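Local atomic coordinates of probable mannosyltransferase KTR4 (Saccharomyces cerevisiae, PDB entry 5A07), a protein that is probably a mannosyltransferase of the GT-A clan of glycosyltransferases and binds guanosine-5'-diphosphate and a manganese ion. Residues A70-L75 against N299-K304; C315-N320 against A419-H424. One frame throughout, in Å; residues are numbered along the deposited sequence.

Contact 1: residues A70-L75 against N299-K304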
loop_
_atom_site.group_PDB
_atom_site.type_symbol
_atom_site.label_atom_id
_atom_site.label_comp_id
_atom_site.label_asym_id
_atom_site.label_seq_id
_atom_site.Cartn_x
_atom_site.Cartn_y
_atom_site.Cartn_z
ATOM N N ALA B 70 18.043 13.372 -9.610
ATOM C CA ALA B 70 19.321 12.650 -9.683
ATOM C C ALA B 70 19.800 12.236 -8.304
ATOM O O ALA B 70 20.336 11.161 -8.101
ATOM C CB ALA B 70 20.404 13.513 -10.366
ATOM N N GLU B 71 19.672 13.154 -7.346
ATOM C CA GLU B 71 20.148 12.859 -5.979
ATOM C C GLU B 71 19.267 11.764 -5.312
ATOM O O GLU B 71 19.777 10.948 -4.587
ATOM C CB GLU B 71 20.118 14.143 -5.111
ATOM C CG GLU B 71 21.326 15.020 -5.450
ATOM C CD GLU B 71 21.461 16.361 -4.646
ATOM O OE1 GLU B 71 21.578 16.276 -3.430
ATOM O OE2 GLU B 71 21.543 17.484 -5.246
ATOM N N ASN B 72 17.960 11.795 -5.607
ATOM C CA ASN B 72 16.972 10.800 -5.082
ATOM C C ASN B 72 17.306 9.412 -5.672
ATOM O O ASN B 72 17.279 8.438 -4.948
ATOM C CB ASN B 72 15.530 11.216 -5.370
ATOM C CG ASN B 72 15.094 12.383 -4.519
ATOM O OD1 ASN B 72 15.806 12.725 -3.585
ATOM N ND2 ASN B 72 13.874 12.888 -4.713
ATOM N N LYS B 73 17.639 9.340 -6.964
ATOM C CA LYS B 73 18.029 8.044 -7.549
ATOM C C LYS B 73 19.279 7.515 -6.946
ATOM O O LYS B 73 19.430 6.348 -6.782
ATOM C CB LYS B 73 18.301 8.183 -9.044
ATOM C CG LYS B 73 17.087 8.397 -9.878
ATOM C CD LYS B 73 17.398 8.053 -11.350
ATOM C CE LYS B 73 17.399 9.273 -12.262
ATOM N NZ LYS B 73 16.789 9.042 -13.619
ATOM N N GLN B 74 20.225 8.394 -6.641
ATOM C CA GLN B 74 21.448 7.946 -6.031
ATOM C C GLN B 74 21.187 7.415 -4.643
ATOM O O GLN B 74 21.794 6.403 -4.242
ATOM C CB GLN B 74 22.504 9.078 -5.960
ATOM C CG GLN B 74 23.742 8.647 -5.205
ATOM C CD GLN B 74 24.884 9.678 -5.307
ATOM O OE1 GLN B 74 25.874 9.597 -4.593
ATOM N NE2 GLN B 74 24.734 10.637 -6.172
ATOM N N LEU B 75 20.372 8.109 -3.853
ATOM C CA LEU B 75 20.022 7.630 -2.501
ATOM C C LEU B 75 19.289 6.267 -2.544
ATOM O O LEU B 75 19.611 5.336 -1.834
ATOM C CB LEU B 75 19.177 8.647 -1.761
ATOM C CG LEU B 75 18.768 8.181 -0.359
ATOM C CD1 LEU B 75 20.013 8.013 0.517
ATOM C CD2 LEU B 75 17.831 9.163 0.299
ATOM N N ASN B 299 7.728 18.648 -2.125
ATOM C CA ASN B 299 7.358 19.242 -3.391
ATOM C C ASN B 299 8.522 19.293 -4.333
ATOM O O ASN B 299 8.412 19.809 -5.461
ATOM C CB ASN B 299 6.838 20.688 -3.166
ATOM C CG ASN B 299 7.837 21.554 -2.417
ATOM O OD1 ASN B 299 8.374 21.163 -1.399
ATOM N ND2 ASN B 299 8.056 22.751 -2.910
ATOM N N SER B 300 9.643 18.704 -3.949
ATOM C CA SER B 300 10.861 18.938 -4.703
ATOM C C SER B 300 11.121 18.122 -5.972
ATOM O O SER B 300 11.897 18.573 -6.836
ATOM C CB SER B 300 12.075 18.820 -3.773
ATOM O OG SER B 300 12.237 17.534 -3.207
ATOM N N GLN B 301 10.583 16.887 -6.051
ATOM C CA GLN B 301 10.797 16.095 -7.202
ATOM C C GLN B 301 9.729 16.314 -8.241
ATOM O O GLN B 301 10.076 16.364 -9.411
ATOM C CB GLN B 301 10.804 14.602 -6.853
ATOM C CG GLN B 301 11.177 13.701 -8.010
ATOM C CD GLN B 301 11.426 12.263 -7.524
ATOM O OE1 GLN B 301 12.413 11.981 -6.841
ATOM N NE2 GLN B 301 10.534 11.358 -7.879
ATOM N N ASN B 302 8.474 16.391 -7.829
ATOM C CA ASN B 302 7.299 16.620 -8.702
ATOM C C ASN B 302 6.461 17.788 -8.186
ATOM O O ASN B 302 5.341 17.618 -7.701
ATOM C CB ASN B 302 6.403 15.383 -8.784
ATOM C CG ASN B 302 7.050 14.277 -9.507
ATOM O OD1 ASN B 302 7.496 14.441 -10.633
ATOM N ND2 ASN B 302 7.234 13.194 -8.849
ATOM N N PRO B 303 6.986 19.029 -8.361
ATOM C CA PRO B 303 6.311 20.194 -7.832
ATOM C C PRO B 303 4.928 20.421 -8.456
ATOM O O PRO B 303 4.042 20.984 -7.796
ATOM C CB PRO B 303 7.270 21.357 -8.192
ATOM C CG PRO B 303 8.242 20.813 -9.171
ATOM C CD PRO B 303 8.330 19.347 -8.870
ATOM N N LYS B 304 4.743 19.980 -9.667
ATOM C CA LYS B 304 3.414 20.164 -10.304
ATOM C C LYS B 304 2.379 19.315 -9.672
ATOM O O LYS B 304 1.199 19.698 -9.631
ATOM C CB LYS B 304 3.455 19.800 -11.771
ATOM C CG LYS B 304 4.391 20.631 -12.606
ATOM C CD LYS B 304 4.655 19.867 -13.903
ATOM C CE LYS B 304 3.915 20.453 -15.077
ATOM N NZ LYS B 304 4.962 21.090 -15.927
HETATM O O HOH W 1 12.360 14.797 -3.217
#

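Contact 2: residues C315-N320 against A419-H424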
loop_
_atom_site.group_PDB
_atom_site.type_symbol
_atom_site.label_atom_id
_atom_site.label_comp_id
_atom_site.label_asym_id
_atom_site.label_seq_id
_atom_site.Cartn_x
_atom_site.Cartn_y
_atom_site.Cartn_z
ATOM N N CYS B 315 2.674 11.257 -2.797
ATOM C CA CYS B 315 3.366 9.996 -2.441
ATOM C C CYS B 315 2.432 9.061 -1.678
ATOM O O CYS B 315 1.624 9.476 -0.843
ATOM C CB CYS B 315 4.608 10.279 -1.621
ATOM S SG CYS B 315 5.847 11.130 -2.617
ATOM N N HIS B 316 2.517 7.755 -2.021
ATOM C CA HIS B 316 1.723 6.752 -1.397
ATOM C C HIS B 316 2.412 5.394 -1.402
ATOM O O HIS B 316 3.247 5.126 -2.261
ATOM C CB HIS B 316 0.333 6.689 -2.073
ATOM C CG HIS B 316 0.379 6.305 -3.518
ATOM N ND1 HIS B 316 0.680 7.197 -4.539
ATOM C CD2 HIS B 316 0.210 5.111 -4.107
ATOM C CE1 HIS B 316 0.663 6.552 -5.689
ATOM N NE2 HIS B 316 0.364 5.293 -5.459
ATOM N N PHE B 317 2.043 4.551 -0.455
ATOM C CA PHE B 317 2.479 3.148 -0.483
ATOM C C PHE B 317 1.703 2.511 -1.628
ATOM O O PHE B 317 0.512 2.744 -1.766
ATOM C CB PHE B 317 2.167 2.445 0.816
ATOM C CG PHE B 317 2.657 3.209 2.015
ATOM C CD1 PHE B 317 4.024 3.367 2.205
ATOM C CD2 PHE B 317 1.775 3.767 2.924
ATOM C CE1 PHE B 317 4.513 4.158 3.252
ATOM C CE2 PHE B 317 2.246 4.504 3.973
ATOM C CZ PHE B 317 3.607 4.695 4.134
ATOM N N TRP B 318 2.376 1.663 -2.398
ATOM C CA TRP B 318 1.727 1.058 -3.560
ATOM C C TRP B 318 1.045 -0.221 -3.176
ATOM O O TRP B 318 1.654 -1.319 -3.168
ATOM C CB TRP B 318 2.760 0.813 -4.635
ATOM C CG TRP B 318 2.135 0.774 -6.045
ATOM C CD1 TRP B 318 1.063 1.467 -6.486
ATOM C CD2 TRP B 318 2.625 0.027 -7.136
ATOM N NE1 TRP B 318 0.855 1.194 -7.854
ATOM C CE2 TRP B 318 1.809 0.311 -8.254
ATOM C CE3 TRP B 318 3.646 -0.898 -7.279
ATOM C CZ2 TRP B 318 1.996 -0.309 -9.465
ATOM C CZ3 TRP B 318 3.858 -1.459 -8.529
ATOM C CH2 TRP B 318 3.052 -1.142 -9.589
ATOM N N THR B 319 -0.218 -0.077 -2.879
ATOM C CA THR B 319 -0.971 -1.072 -2.107
ATOM C C THR B 319 -1.280 -2.409 -2.807
ATOM O O THR B 319 -1.847 -3.284 -2.186
ATOM C CB THR B 319 -2.332 -0.487 -1.636
ATOM O OG1 THR B 319 -3.032 -0.005 -2.779
ATOM C CG2 THR B 319 -2.066 0.665 -0.609
ATOM N N ASN B 320 -0.923 -2.609 -4.082
ATOM C CA ASN B 320 -1.125 -3.943 -4.630
ATOM C C ASN B 320 -0.463 -5.021 -3.796
ATOM O O ASN B 320 -0.872 -6.168 -3.812
ATOM C CB ASN B 320 -0.797 -4.024 -6.116
ATOM C CG ASN B 320 0.598 -3.527 -6.477
ATOM O OD1 ASN B 320 1.587 -4.099 -6.074
ATOM N ND2 ASN B 320 0.653 -2.522 -7.297
ATOM N N ALA B 419 12.989 7.609 -2.117
ATOM C CA ALA B 419 14.041 8.460 -1.564
ATOM C C ALA B 419 13.500 9.401 -0.517
ATOM O O ALA B 419 14.156 9.626 0.491
ATOM C CB ALA B 419 14.756 9.256 -2.658
ATOM N N THR B 420 12.298 9.936 -0.731
ATOM C CA THR B 420 11.661 10.812 0.247
ATOM C C THR B 420 11.362 10.091 1.569
ATOM O O THR B 420 11.654 10.601 2.659
ATOM C CB THR B 420 10.393 11.473 -0.331
ATOM O OG1 THR B 420 10.783 12.286 -1.427
ATOM C CG2 THR B 420 9.638 12.306 0.723
ATOM N N TRP B 421 10.863 8.873 1.470
ATOM C CA TRP B 421 10.605 8.060 2.636
ATOM C C TRP B 421 11.948 7.729 3.386
ATOM O O TRP B 421 12.015 7.839 4.628
ATOM C CB TRP B 421 9.905 6.708 2.200
ATOM C CG TRP B 421 9.513 5.899 3.373
ATOM C CD1 TRP B 421 10.231 4.895 3.977
ATOM C CD2 TRP B 421 8.354 6.098 4.171
ATOM N NE1 TRP B 421 9.593 4.478 5.079
ATOM C CE2 TRP B 421 8.432 5.210 5.225
ATOM C CE3 TRP B 421 7.271 7.010 4.106
ATOM C CZ2 TRP B 421 7.467 5.134 6.202
ATOM C CZ3 TRP B 421 6.267 6.941 5.096
ATOM C CH2 TRP B 421 6.393 6.028 6.142
ATOM N N ILE B 422 12.959 7.364 2.644
ATOM C CA ILE B 422 14.291 7.085 3.255
ATOM C C ILE B 422 14.820 8.336 3.951
ATOM O O ILE B 422 15.255 8.276 5.113
ATOM C CB ILE B 422 15.330 6.614 2.229
ATOM C CG1 ILE B 422 14.944 5.227 1.709
ATOM C CG2 ILE B 422 16.757 6.540 2.853
ATOM C CD1 ILE B 422 15.692 4.800 0.493
ATOM N N ARG B 423 14.764 9.436 3.256
ATOM C CA ARG B 423 15.342 10.699 3.780
ATOM C C ARG B 423 14.624 11.218 5.020
ATOM O O ARG B 423 15.275 11.689 5.965
ATOM C CB ARG B 423 15.325 11.735 2.686
ATOM C CG ARG B 423 15.835 13.144 3.091
ATOM C CD ARG B 423 15.775 14.096 1.914
ATOM N NE ARG B 423 16.654 13.583 0.910
ATOM C CZ ARG B 423 16.367 13.285 -0.376
ATOM N NH1 ARG B 423 15.182 13.537 -0.886
ATOM N NH2 ARG B 423 17.329 12.748 -1.130
ATOM N N HIS B 424 13.304 11.149 5.033
ATOM C CA HIS B 424 12.484 11.857 6.030
ATOM C C HIS B 424 11.706 10.985 6.992
ATOM O O HIS B 424 11.269 11.459 8.063
ATOM C CB HIS B 424 11.464 12.762 5.353
ATOM C CG HIS B 424 12.093 13.868 4.591
ATOM N ND1 HIS B 424 12.682 14.950 5.213
ATOM C CD2 HIS B 424 12.218 14.069 3.271
ATOM C CE1 HIS B 424 13.164 15.757 4.296
ATOM N NE2 HIS B 424 12.904 15.244 3.106
#

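Contact 1: residues A70-L75 against N299-K304
Helix 65-80 presents Asn72 to Gln301, in the loop that leads into helix 303-308, and the backbones stay well apart, with 8.4 Å between Asn72 CA and Gln301 CA. The contact is a side-chain amide hydrogen bond between a helix and a loop at the periphery of this GT-A glycosyltransferase fold. Asn72 ND2 gives its N-H to Gln301 OE1 at 2.7 Å in a nearly straight bond, 177° at the hydrogen. The acceptor lies in the amide plane of Asn72, whereas the donor is tilted 26° from the carbonyl plane of Gln301; the two amides are turned well out of each other's plane. Gln301 reaches across because its CG stands anti to the backbone N (chi1 -174°) and the chain runs on extended. Its NE2 is bound by the backbone oxygens of Asn414 and Asn416, and Asn72 OD1 accepts from Arg423, so outside partners fix the rotation of both amides. Both side chains are buried, and their polar ends are thus satisfied. A water takes the second N-H of Asn72, its oxygen 2.9 Å from Asn72 ND2, and donates to Ser300 OG at 2.7 Å.

Contact 2: residues C315-N320 against A419-H424
Phe317 and Trp421 meet in a T-shaped (edge-to-face) aromatic pair, the edge of the phenylalanine directed at a face of the indole. The centroids of the Phe317 ring and the six-membered ring of Trp421 are 5.2 Å apart and the planes stand at 77°. Phe317 CZ makes the nearest approach, 3.6 Å from Trp421 CZ3, and CE1 sits over the same face, offset toward the rim of the benzo ring. Trp421 CH2, 3.7 Å from Phe317 CZ, lies in the plane of the phenylalanine ring. The side chain of Trp421 extends from helix 418-425 with CG anti to the backbone N (chi1 -175°), which carries the benzo part of the indole across to the strand. Further ring contacts extend the pair: Phe317 also stacks with Trp295 and meets Phe258, forming an aromatic cluster with the buried pair. In the GT-A fold this cluster joins helix 418-425, late in the chain, to the mixed central sheet, where strand 316-317 pairs antiparallel with strand 256-262 through backbone hydrogen bonds between His316 and Leu262 and between Trp318 and Leu260. The same two parts of the chain are also linked covalently: Cys315 SG forms a disulfide with Cys417, just ahead of the helix.

Overall arrangement
The centres of contacts 1 and 2 lie 12 Å apart, contact 1 near the outside of the chain and contact 2 about 9 Å from its centre. In sequence they are in series, 70-75 with 299-304 first, then 315-320 with 419-424, and strand 316-317 is the next element after helix 303-308. Helix 418-425 connects them: Leu75 CD2 packs on Ile422 CG2 at 3.8 Å, and Asn72 CB lies 3.4 Å from Ala419 CB. Helix 65-80 thus covers helix 418-425, which in turn covers the central sheet, a layering that brings an early and a late helix together against the GT-A core holding guanosine-5'-diphosphate, about 13 Å from the Phe317 side chain.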